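Local coordinates for putative aspartate aminotransferase (Thermus thermophilus, PDB 1IUG), which probably transfers amino groups between amino acids such as aspartate and 2-oxo acids, using pyridoxal 5'-phosphate, at residues M64-K69 and Y211-A216; V161-L164 and E168-L171; A138-L143 and E172-D177; L104-P107 and T111-P114. All coordinates share one frame; numbering follows the deposited sequence.

Interaction 1 (M64-K69 and Y211-A216)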
loop_
_atom_site.group_PDB
_atom_site.type_symbol
_atom_site.label_atom_id
_atom_site.label_comp_id
_atom_site.label_asym_id
_atom_site.label_seq_id
_atom_site.Cartn_x
_atom_site.Cartn_y
_atom_site.Cartn_z
ATOM N N MET A 64 10.160 -3.344 5.064
ATOM C CA MET A 64 11.527 -3.216 5.573
ATOM C C MET A 64 11.576 -2.190 6.700
ATOM O O MET A 64 12.195 -2.428 7.735
ATOM C CB MET A 64 12.484 -2.798 4.457
ATOM C CG MET A 64 12.771 -3.874 3.436
ATOM S SD MET A 64 13.641 -3.198 2.006
ATOM C CE MET A 64 15.305 -2.970 2.646
ATOM N N GLU A 65 10.898 -1.062 6.495
ATOM C CA GLU A 65 10.837 0.005 7.487
ATOM C C GLU A 65 10.104 -0.439 8.747
ATOM O O GLU A 65 10.525 -0.116 9.856
ATOM C CB GLU A 65 10.146 1.246 6.910
ATOM C CG GLU A 65 10.028 2.402 7.910
ATOM C CD GLU A 65 9.528 3.693 7.285
ATOM O OE1 GLU A 65 9.694 3.881 6.064
ATOM O OE2 GLU A 65 8.979 4.532 8.022
ATOM N N ALA A 66 9.007 -1.172 8.572
ATOM C CA ALA A 66 8.217 -1.651 9.703
ATOM C C ALA A 66 9.004 -2.643 10.552
ATOM O O ALA A 66 8.872 -2.662 11.777
ATOM C CB ALA A 66 6.932 -2.285 9.217
ATOM N N LEU A 67 9.803 -3.475 9.888
ATOM C CA LEU A 67 10.625 -4.470 10.566
ATOM C C LEU A 67 11.630 -3.765 11.470
ATOM O O LEU A 67 11.737 -4.084 12.654
ATOM C CB LEU A 67 11.363 -5.335 9.536
ATOM C CG LEU A 67 12.261 -6.500 9.986
ATOM C CD1 LEU A 67 12.423 -7.461 8.825
ATOM C CD2 LEU A 67 13.636 -6.022 10.468
ATOM N N VAL A 68 12.350 -2.801 10.896
ATOM C CA VAL A 68 13.372 -2.039 11.610
ATOM C C VAL A 68 12.814 -1.222 12.776
ATOM O O VAL A 68 13.339 -1.284 13.890
ATOM C CB VAL A 68 14.144 -1.109 10.636
ATOM C CG1 VAL A 68 15.127 -0.217 11.394
ATOM C CG2 VAL A 68 14.885 -1.942 9.603
ATOM N N LYS A 69 11.743 -0.476 12.508
ATOM C CA LYS A 69 11.078 0.372 13.501
ATOM C C LYS A 69 10.527 -0.397 14.701
ATOM O O LYS A 69 10.601 0.070 15.833
ATOM C CB LYS A 69 9.888 1.106 12.867
ATOM C CG LYS A 69 10.194 2.275 11.943
ATOM C CD LYS A 69 10.949 3.364 12.652
ATOM C CE LYS A 69 11.235 4.552 11.748
ATOM N NZ LYS A 69 10.702 4.391 10.371
ATOM N N TYR A 211 2.812 4.746 13.453
ATOM C CA TYR A 211 1.346 4.724 13.457
ATOM C C TYR A 211 0.762 3.716 12.463
ATOM O O TYR A 211 0.242 2.680 12.867
ATOM C CB TYR A 211 0.736 6.116 13.230
ATOM C CG TYR A 211 -0.740 6.134 13.565
ATOM C CD1 TYR A 211 -1.168 6.208 14.892
ATOM C CD2 TYR A 211 -1.707 5.987 12.570
ATOM C CE1 TYR A 211 -2.515 6.126 15.221
ATOM C CE2 TYR A 211 -3.058 5.901 12.889
ATOM C CZ TYR A 211 -3.452 5.967 14.217
ATOM O OH TYR A 211 -4.782 5.836 14.544
ATOM N N TYR A 212 0.841 4.025 11.171
ATOM C CA TYR A 212 0.327 3.135 10.132
ATOM C C TYR A 212 1.050 1.796 10.164
ATOM O O TYR A 212 0.437 0.757 9.920
ATOM C CB TYR A 212 0.504 3.761 8.747
ATOM C CG TYR A 212 -0.015 2.921 7.592
ATOM C CD1 TYR A 212 -1.349 3.008 7.181
ATOM C CD2 TYR A 212 0.839 2.077 6.875
ATOM C CE1 TYR A 212 -1.820 2.280 6.078
ATOM C CE2 TYR A 212 0.381 1.343 5.775
ATOM C CZ TYR A 212 -0.950 1.453 5.381
ATOM O OH TYR A 212 -1.405 0.756 4.284
ATOM N N LEU A 213 2.342 1.827 10.489
ATOM C CA LEU A 213 3.138 0.608 10.526
ATOM C C LEU A 213 3.466 0.040 11.916
ATOM O O LEU A 213 4.470 -0.652 12.111
ATOM C CB LEU A 213 4.379 0.760 9.633
ATOM C CG LEU A 213 5.710 1.389 10.048
ATOM C CD1 LEU A 213 6.374 1.951 8.789
ATOM C CD2 LEU A 213 5.537 2.473 11.089
ATOM N N ASP A 214 2.596 0.331 12.878
ATOM C CA ASP A 214 2.716 -0.179 14.244
ATOM C C ASP A 214 2.328 -1.663 14.119
ATOM O O ASP A 214 1.179 -1.987 13.819
ATOM C CB ASP A 214 1.714 0.568 15.141
ATOM C CG ASP A 214 1.711 0.090 16.594
ATOM O OD1 ASP A 214 1.876 -1.117 16.871
ATOM O OD2 ASP A 214 1.491 0.942 17.476
ATOM N N LEU A 215 3.292 -2.554 14.322
ATOM C CA LEU A 215 3.039 -3.987 14.208
ATOM C C LEU A 215 2.232 -4.589 15.353
ATOM O O LEU A 215 1.594 -5.627 15.179
ATOM C CB LEU A 215 4.351 -4.746 13.988
ATOM C CG LEU A 215 4.779 -4.966 12.525
ATOM C CD1 LEU A 215 4.398 -3.796 11.633
ATOM C CD2 LEU A 215 6.265 -5.247 12.450
ATOM N N ALA A 216 2.225 -3.921 16.506
ATOM C CA ALA A 216 1.465 -4.397 17.660
ATOM C C ALA A 216 -0.030 -4.436 17.367
ATOM O O ALA A 216 -0.680 -5.450 17.643
ATOM C CB ALA A 216 1.738 -3.544 18.888
#

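Interaction 2 (V161-L164 and E168-L171)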
loop_
_atom_site.group_PDB
_atom_site.type_symbol
_atom_site.label_atom_id
_atom_site.label_comp_id
_atom_site.label_asym_id
_atom_site.label_seq_id
_atom_site.Cartn_x
_atom_site.Cartn_y
_atom_site.Cartn_z
ATOM N N VAL A 161 12.942 -10.263 -0.062
ATOM C CA VAL A 161 12.038 -9.868 -1.136
ATOM C C VAL A 161 12.214 -10.679 -2.408
ATOM O O VAL A 161 11.217 -11.031 -3.043
ATOM C CB VAL A 161 12.091 -8.351 -1.434
ATOM C CG1 VAL A 161 11.175 -8.017 -2.595
ATOM C CG2 VAL A 161 11.647 -7.558 -0.207
ATOM N N THR A 162 13.459 -10.968 -2.793
ATOM C CA THR A 162 13.692 -11.778 -3.992
ATOM C C THR A 162 14.254 -13.170 -3.707
ATOM O O THR A 162 14.917 -13.763 -4.558
ATOM C CB THR A 162 14.560 -11.070 -5.069
ATOM O OG1 THR A 162 15.799 -10.641 -4.504
ATOM C CG2 THR A 162 13.819 -9.888 -5.660
ATOM N N SER A 163 14.039 -13.664 -2.489
ATOM C CA SER A 163 14.473 -15.011 -2.130
ATOM C C SER A 163 13.241 -15.866 -1.802
ATOM O O SER A 163 13.238 -17.075 -2.041
ATOM C CB SER A 163 15.473 -15.004 -0.969
ATOM O OG SER A 163 14.925 -14.450 0.212
ATOM N N LEU A 164 12.180 -15.225 -1.309
ATOM C CA LEU A 164 10.944 -15.935 -0.977
ATOM C C LEU A 164 10.320 -16.521 -2.243
ATOM O O LEU A 164 10.003 -15.785 -3.175
ATOM C CB LEU A 164 9.935 -14.999 -0.302
ATOM C CG LEU A 164 8.618 -15.654 0.145
ATOM C CD1 LEU A 164 8.878 -16.605 1.302
ATOM C CD2 LEU A 164 7.607 -14.600 0.549
ATOM N N GLU A 168 15.634 -21.280 -1.351
ATOM C CA GLU A 168 15.346 -21.808 -0.022
ATOM C C GLU A 168 15.424 -20.715 1.031
ATOM O O GLU A 168 16.379 -19.932 1.057
ATOM C CB GLU A 168 16.334 -22.919 0.341
ATOM C CG GLU A 168 16.100 -24.241 -0.382
ATOM C CD GLU A 168 14.853 -24.974 0.097
ATOM O OE1 GLU A 168 14.375 -25.865 -0.639
ATOM O OE2 GLU A 168 14.356 -24.678 1.209
ATOM N N VAL A 169 14.411 -20.663 1.891
ATOM C CA VAL A 169 14.355 -19.680 2.967
ATOM C C VAL A 169 13.757 -20.289 4.237
ATOM O O VAL A 169 13.038 -21.291 4.189
ATOM C CB VAL A 169 13.503 -18.424 2.584
ATOM C CG1 VAL A 169 14.125 -17.677 1.411
ATOM C CG2 VAL A 169 12.063 -18.823 2.270
ATOM N N ALA A 170 14.079 -19.677 5.369
ATOM C CA ALA A 170 13.575 -20.090 6.674
ATOM C C ALA A 170 13.912 -18.972 7.641
ATOM O O ALA A 170 14.779 -18.146 7.361
ATOM C CB ALA A 170 14.229 -21.388 7.125
ATOM N N LEU A 171 13.190 -18.902 8.752
ATOM C CA LEU A 171 13.471 -17.878 9.744
ATOM C C LEU A 171 14.390 -18.419 10.835
ATOM O O LEU A 171 15.611 -18.431 10.663
ATOM C CB LEU A 171 12.180 -17.315 10.335
ATOM C CG LEU A 171 11.913 -15.847 9.987
ATOM C CD1 LEU A 171 11.932 -15.660 8.483
ATOM C CD2 LEU A 171 10.576 -15.418 10.554
#

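Interaction 3 (A138-L143 and E172-D177)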
loop_
_atom_site.group_PDB
_atom_site.type_symbol
_atom_site.label_atom_id
_atom_site.label_comp_id
_atom_site.label_asym_id
_atom_site.label_seq_id
_atom_site.Cartn_x
_atom_site.Cartn_y
_atom_site.Cartn_z
ATOM N N ALA A 138 23.591 -13.749 -0.434
ATOM C CA ALA A 138 24.367 -13.796 0.800
ATOM C C ALA A 138 24.157 -15.127 1.517
ATOM O O ALA A 138 23.092 -15.738 1.407
ATOM C CB ALA A 138 23.975 -12.641 1.713
ATOM N N ASP A 139 25.183 -15.576 2.238
ATOM C CA ASP A 139 25.121 -16.825 2.999
ATOM C C ASP A 139 24.478 -16.505 4.343
ATOM O O ASP A 139 25.153 -16.405 5.367
ATOM C CB ASP A 139 26.529 -17.392 3.206
ATOM C CG ASP A 139 26.524 -18.858 3.627
ATOM O OD1 ASP A 139 25.480 -19.362 4.105
ATOM O OD2 ASP A 139 27.576 -19.510 3.476
ATOM N N LEU A 140 23.157 -16.371 4.321
ATOM C CA LEU A 140 22.366 -16.022 5.491
ATOM C C LEU A 140 22.607 -16.815 6.779
ATOM O O LEU A 140 22.875 -16.218 7.821
ATOM C CB LEU A 140 20.875 -16.042 5.128
ATOM C CG LEU A 140 20.018 -14.854 5.565
ATOM C CD1 LEU A 140 20.630 -13.556 5.071
ATOM C CD2 LEU A 140 18.618 -15.019 5.008
ATOM N N PRO A 141 22.527 -18.160 6.728
ATOM C CA PRO A 141 22.742 -18.965 7.938
ATOM C C PRO A 141 24.109 -18.750 8.575
ATOM O O PRO A 141 24.215 -18.614 9.792
ATOM C CB PRO A 141 22.595 -20.401 7.428
ATOM C CG PRO A 141 21.685 -20.258 6.247
ATOM C CD PRO A 141 22.243 -19.036 5.577
ATOM N N ALA A 142 25.146 -18.711 7.741
ATOM C CA ALA A 142 26.518 -18.520 8.207
ATOM C C ALA A 142 26.744 -17.129 8.787
ATOM O O ALA A 142 27.454 -16.975 9.784
ATOM C CB ALA A 142 27.508 -18.795 7.078
ATOM N N LEU A 143 26.143 -16.119 8.164
ATOM C CA LEU A 143 26.282 -14.749 8.646
ATOM C C LEU A 143 25.550 -14.581 9.966
ATOM O O LEU A 143 26.078 -13.994 10.908
ATOM C CB LEU A 143 25.728 -13.764 7.620
ATOM C CG LEU A 143 26.519 -13.643 6.319
ATOM C CD1 LEU A 143 25.755 -12.782 5.337
ATOM C CD2 LEU A 143 27.890 -13.054 6.603
ATOM N N GLU A 172 13.810 -18.907 11.931
ATOM C CA GLU A 172 14.600 -19.429 13.044
ATOM C C GLU A 172 15.574 -20.544 12.663
ATOM O O GLU A 172 16.671 -20.619 13.213
ATOM C CB GLU A 172 13.706 -19.856 14.226
ATOM C CG GLU A 172 12.525 -20.771 13.896
ATOM C CD GLU A 172 11.223 -20.017 13.628
ATOM O OE1 GLU A 172 10.155 -20.498 14.057
ATOM O OE2 GLU A 172 11.256 -18.953 12.983
ATOM N N ALA A 173 15.201 -21.372 11.690
ATOM C CA ALA A 173 16.066 -22.462 11.248
ATOM C C ALA A 173 17.351 -21.944 10.599
ATOM O O ALA A 173 18.347 -22.656 10.543
ATOM C CB ALA A 173 15.322 -23.377 10.296
ATOM N N MET A 174 17.320 -20.712 10.094
ATOM C CA MET A 174 18.501 -20.107 9.478
ATOM C C MET A 174 19.125 -19.060 10.399
ATOM O O MET A 174 20.059 -18.359 10.009
ATOM C CB MET A 174 18.158 -19.466 8.126
ATOM C CG MET A 174 17.700 -20.444 7.051
ATOM S SD MET A 174 17.875 -19.799 5.355
ATOM C CE MET A 174 17.268 -18.168 5.528
ATOM N N GLY A 175 18.609 -18.964 11.623
ATOM C CA GLY A 175 19.121 -17.995 12.580
ATOM C C GLY A 175 18.558 -16.595 12.384
ATOM O O GLY A 175 19.007 -15.642 13.020
ATOM N N VAL A 176 17.576 -16.467 11.498
ATOM C CA VAL A 176 16.958 -15.174 11.220
ATOM C C VAL A 176 15.744 -14.948 12.116
ATOM O O VAL A 176 14.872 -15.809 12.222
ATOM C CB VAL A 176 16.558 -15.065 9.731
ATOM C CG1 VAL A 176 15.905 -13.721 9.449
ATOM C CG2 VAL A 176 17.795 -15.249 8.850
ATOM N N ASP A 177 15.698 -13.793 12.770
ATOM C CA ASP A 177 14.592 -13.470 13.667
ATOM C C ASP A 177 13.396 -12.833 12.973
ATOM O O ASP A 177 12.252 -13.070 13.356
ATOM C CB ASP A 177 15.082 -12.571 14.803
ATOM C CG ASP A 177 16.193 -13.216 15.604
ATOM O OD1 ASP A 177 15.906 -14.204 16.304
ATOM O OD2 ASP A 177 17.351 -12.754 15.513
HETATM O O HOH W 1 22.374 -19.792 11.618
#

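Interaction 4 (L104-P107 and T111-P114)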
loop_
_atom_site.group_PDB
_atom_site.type_symbol
_atom_site.label_atom_id
_atom_site.label_comp_id
_atom_site.label_asym_id
_atom_site.label_seq_id
_atom_site.Cartn_x
_atom_site.Cartn_y
_atom_site.Cartn_z
ATOM N N LEU A 104 29.414 -1.178 6.604
ATOM C CA LEU A 104 30.566 -1.864 6.022
ATOM C C LEU A 104 30.372 -2.032 4.514
ATOM O O LEU A 104 29.542 -2.830 4.069
ATOM C CB LEU A 104 30.773 -3.230 6.679
ATOM C CG LEU A 104 31.090 -3.268 8.176
ATOM C CD1 LEU A 104 31.363 -4.708 8.588
ATOM C CD2 LEU A 104 32.293 -2.382 8.497
ATOM N N ASP A 105 31.152 -1.288 3.733
ATOM C CA ASP A 105 31.054 -1.329 2.276
ATOM C C ASP A 105 31.764 -2.473 1.569
ATOM O O ASP A 105 32.901 -2.815 1.890
ATOM C CB ASP A 105 31.529 -0.008 1.666
ATOM C CG ASP A 105 30.527 1.109 1.846
ATOM O OD1 ASP A 105 29.585 1.197 1.030
ATOM O OD2 ASP A 105 30.688 1.902 2.801
ATOM N N TYR A 106 31.078 -3.038 0.582
ATOM C CA TYR A 106 31.613 -4.116 -0.234
ATOM C C TYR A 106 31.386 -3.740 -1.684
ATOM O O TYR A 106 30.440 -3.019 -2.005
ATOM C CB TYR A 106 30.886 -5.433 0.040
ATOM C CG TYR A 106 31.128 -6.000 1.409
ATOM C CD1 TYR A 106 30.341 -5.612 2.486
ATOM C CD2 TYR A 106 32.145 -6.928 1.628
ATOM C CE1 TYR A 106 30.557 -6.129 3.751
ATOM C CE2 TYR A 106 32.369 -7.454 2.886
ATOM C CZ TYR A 106 31.569 -7.051 3.945
ATOM O OH TYR A 106 31.760 -7.583 5.195
ATOM N N PRO A 107 32.286 -4.172 -2.578
ATOM C CA PRO A 107 32.117 -3.855 -3.999
ATOM C C PRO A 107 30.818 -4.498 -4.491
ATOM O O PRO A 107 30.494 -5.623 -4.097
ATOM C CB PRO A 107 33.327 -4.534 -4.638
ATOM C CG PRO A 107 34.364 -4.456 -3.559
ATOM C CD PRO A 107 33.580 -4.832 -2.330
ATOM N N THR A 111 29.572 -10.195 -1.376
ATOM C CA THR A 111 28.725 -10.446 -0.213
ATOM C C THR A 111 29.604 -10.477 1.036
ATOM O O THR A 111 30.803 -10.748 0.955
ATOM C CB THR A 111 27.954 -11.788 -0.326
ATOM O OG1 THR A 111 28.875 -12.862 -0.547
ATOM C CG2 THR A 111 26.944 -11.740 -1.464
ATOM N N PRO A 112 29.016 -10.189 2.206
ATOM C CA PRO A 112 29.732 -10.178 3.485
ATOM C C PRO A 112 30.295 -11.538 3.887
ATOM O O PRO A 112 29.722 -12.576 3.561
ATOM C CB PRO A 112 28.649 -9.739 4.475
ATOM C CG PRO A 112 27.703 -8.954 3.635
ATOM C CD PRO A 112 27.615 -9.780 2.394
ATOM N N ARG A 113 31.428 -11.516 4.583
ATOM C CA ARG A 113 32.068 -12.733 5.084
ATOM C C ARG A 113 31.575 -12.882 6.525
ATOM O O ARG A 113 31.377 -11.883 7.221
ATOM C CB ARG A 113 33.593 -12.574 5.129
ATOM C CG ARG A 113 34.252 -11.984 3.897
ATOM C CD ARG A 113 34.034 -12.815 2.647
ATOM N NE ARG A 113 34.534 -12.133 1.448
ATOM C CZ ARG A 113 35.782 -11.693 1.282
ATOM N NH1 ARG A 113 36.693 -11.857 2.234
ATOM N NH2 ARG A 113 36.115 -11.065 0.162
ATOM N N PRO A 114 31.359 -14.123 6.991
ATOM C CA PRO A 114 30.893 -14.358 8.366
ATOM C C PRO A 114 31.829 -13.734 9.411
ATOM O O PRO A 114 31.392 -13.310 10.484
ATOM C CB PRO A 114 30.893 -15.880 8.463
ATOM C CG PRO A 114 30.534 -16.296 7.066
ATOM C CD PRO A 114 31.385 -15.380 6.220
#

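Interaction 1 (M64-K69 and Y211-A216)
Ala66 on helix 60-71 packs against Leu213 and Leu215, which flank Asp214 in the chain, in the large domain of a class-V aminotransferase with the fold-type I architecture of pyridoxal-phosphate enzymes. The tight part lies around the small Ala66 side chain, where the CA atoms of Ala66 and Leu213 come within 5.6 Å. Leu213 lays its CG over Ala66 CB at 4.0 Å, while Leu215 closes in with CD1 at 3.8 Å from the same methyl; its other branch, CD2, rests against the Ala66 carbonyl oxygen. A type I turn from Tyr211 to Asp214 brings Leu213 round to the helix. With chi1 at 85°, Leu213 holds CG between its own backbone N and carbonyl carbon, and CD1 reaches the extended Glu65 chain, the two side chains crossing at about a right angle. Asn70, one residue beyond the helical segment, pins the turn by bonding Leu213 O and Leu215 N.

No hydrogen bond joins the segments. Looser is the side of Lys69, whose side chain comes no nearer than 4.7 Å to 211-216. Here Glu65 and Lys69 form a salt bridge one turn apart, NZ to OE2 2.9 Å, and Lys69 is shared with Glu96. Glu65 OE1 is taken by the backbone N of Tyr212 of the second subunit, so this edge belongs to the dimer interface. Farther out, partly exposed Asp214 occupies the N-cap of the helix that follows, its OD1 accepting a weak, bent bond from Ala216 N at 2.8 Å and 124°.

Interaction 2 (V161-L164 and E168-L171)
Val169 turns its two methyl branches to Ser163 and Leu164, closing a short bend of the connection between strands 155-159 and 178-182, two parallel neighbours in the seven-stranded sheet of the fold-type I large domain. Neither segment is regular helix or strand, and no hydrogen bond joins them. The chi1 of Val169, -63°, divides the work between its branches: CG1 lies beside the backbone N, opposite the carbonyl carbon, and faces Ser163, whereas CG2 stands between N and C and faces Leu164. Val169 CG1 also sits 3.6 Å from Ser163 O, so both the side chain and the backbone of the serine cover this methyl.

Leu164 leaves its backbone heading away from Val169, yet its end comes back. With chi1 at -178° CG is carried out opposite the backbone N, and the chi2 of 69° sets Leu164 CD1 near Val169 CG2 at 4.0 Å, the two side chains crossing at about a right angle. Leu164 also packs on Ala46 and Phe47 of helix 30-47, which tie the bend to the neighbouring helix. The hydroxyl of Ser163 turns toward Met160 O, to which it makes a weak hydrogen bond, while the same oxygen lies against a methyl across the bend, Ser163 OG to Val169 CG1 3.5 Å.

Interaction 3 (A138-L143 and E172-D177)
Met174 reaches across to Leu140 and Pro141, the first residues of helix 140-150, and its side chain can be followed atom by atom. Met174 CB lies 4.1 Å from Pro141 CG. The next atom, CG, is set opposite the Met174 carbonyl carbon by a chi1 of -65° and keeps the same proline carbon as neighbour. Met174 SD is closer, 3.9 Å from Pro141 CG, the two side chains running side by side and pointing the same way. At chi3, -44°, the chain bends, swinging Met174 CE off the proline and onto Leu140 CD2 at 3.5 Å, tighter than usual for two carbons. Leu140 CD2 also meets Val176 CG2 at 3.9 Å, so one leucine branch serves both partners, its side chain crossing the valine nearly at a right angle.

The backbones approach as well. Pro141 CA points its hydrogen at Met174 O, 3.4 Å away and almost straight at 166°, and a water bridges the two carbonyl oxygens, donating to Pro141 O at 2.8 Å and, weakly, to Met174 O. Farther in, Leu140 touches Leu127 and Val176 touches Ala158, on the interior strands 124-128 and 155-159. The contact thus joins the start of a helix to the run leading into strand 178-182, within the alpha/beta/alpha layering of the fold-type I large domain.

Interaction 4 (L104-P107 and T111-P114)
Tyr106 receives Pro112 over one face of its ring as the chain turns back just past strand 100-105, an outermost strand within this chain of the seven-stranded sheet in the aminotransferase large domain.

The main interaction is CH-pi: Pro112 CA stands 4.1 Å from the ring centroid, 28° off the ring normal. The approach is displaced toward the hydroxyl end, for CZ is the ring carbon nearest to Pro112 CA, at 3.7 Å. The backbone carbonyl carbon of Thr111 lies over that face too.

Apolar contact adds the proline ring, whose CB is 4.0 Å from Tyr106 CZ and whose CG is 4.0 Å from Tyr106 CE1; the two side chains cross at about a right angle. Tyr106 CG lies opposite its own carbonyl carbon, chi1 -68°, which sends the ring across toward the returning chain. Pro81 and Tyr83 touch both Tyr106 and Pro112, placing the pair over the end of strand 77-82.

Polar bonding lies outside the pair of segments. The backbone of Tyr106 pairs with Val82, and its hydroxyl is hydrogen-bonded to Asp116 OD2, holding the end of the ring where Tyr106 OH lies 3.9 Å from Pro112 CB.

Interactions 2 and 3 lie on one connection and form a continuous patch, with centres about 10 Å apart: Leu171 O and Val176 N, 2.9 Å apart, are probably hydrogen-bonded, and Met174 CE approaches Val169 CA. Interaction 4 touches interaction 3 alone, through helix 140-150, where Leu143 CD2 packs on Pro112 O at 3.6 Å and Ala142 O meets Pro114 CB. Interaction 1 stands apart at the subunit interface, its nearest atoms about 5 Å from interaction 2 and about 14 Å from interaction 4, although its segments enclose the other three along the chain. All four lie away from Lys185, the lysine that carries the pyridoxal phosphate.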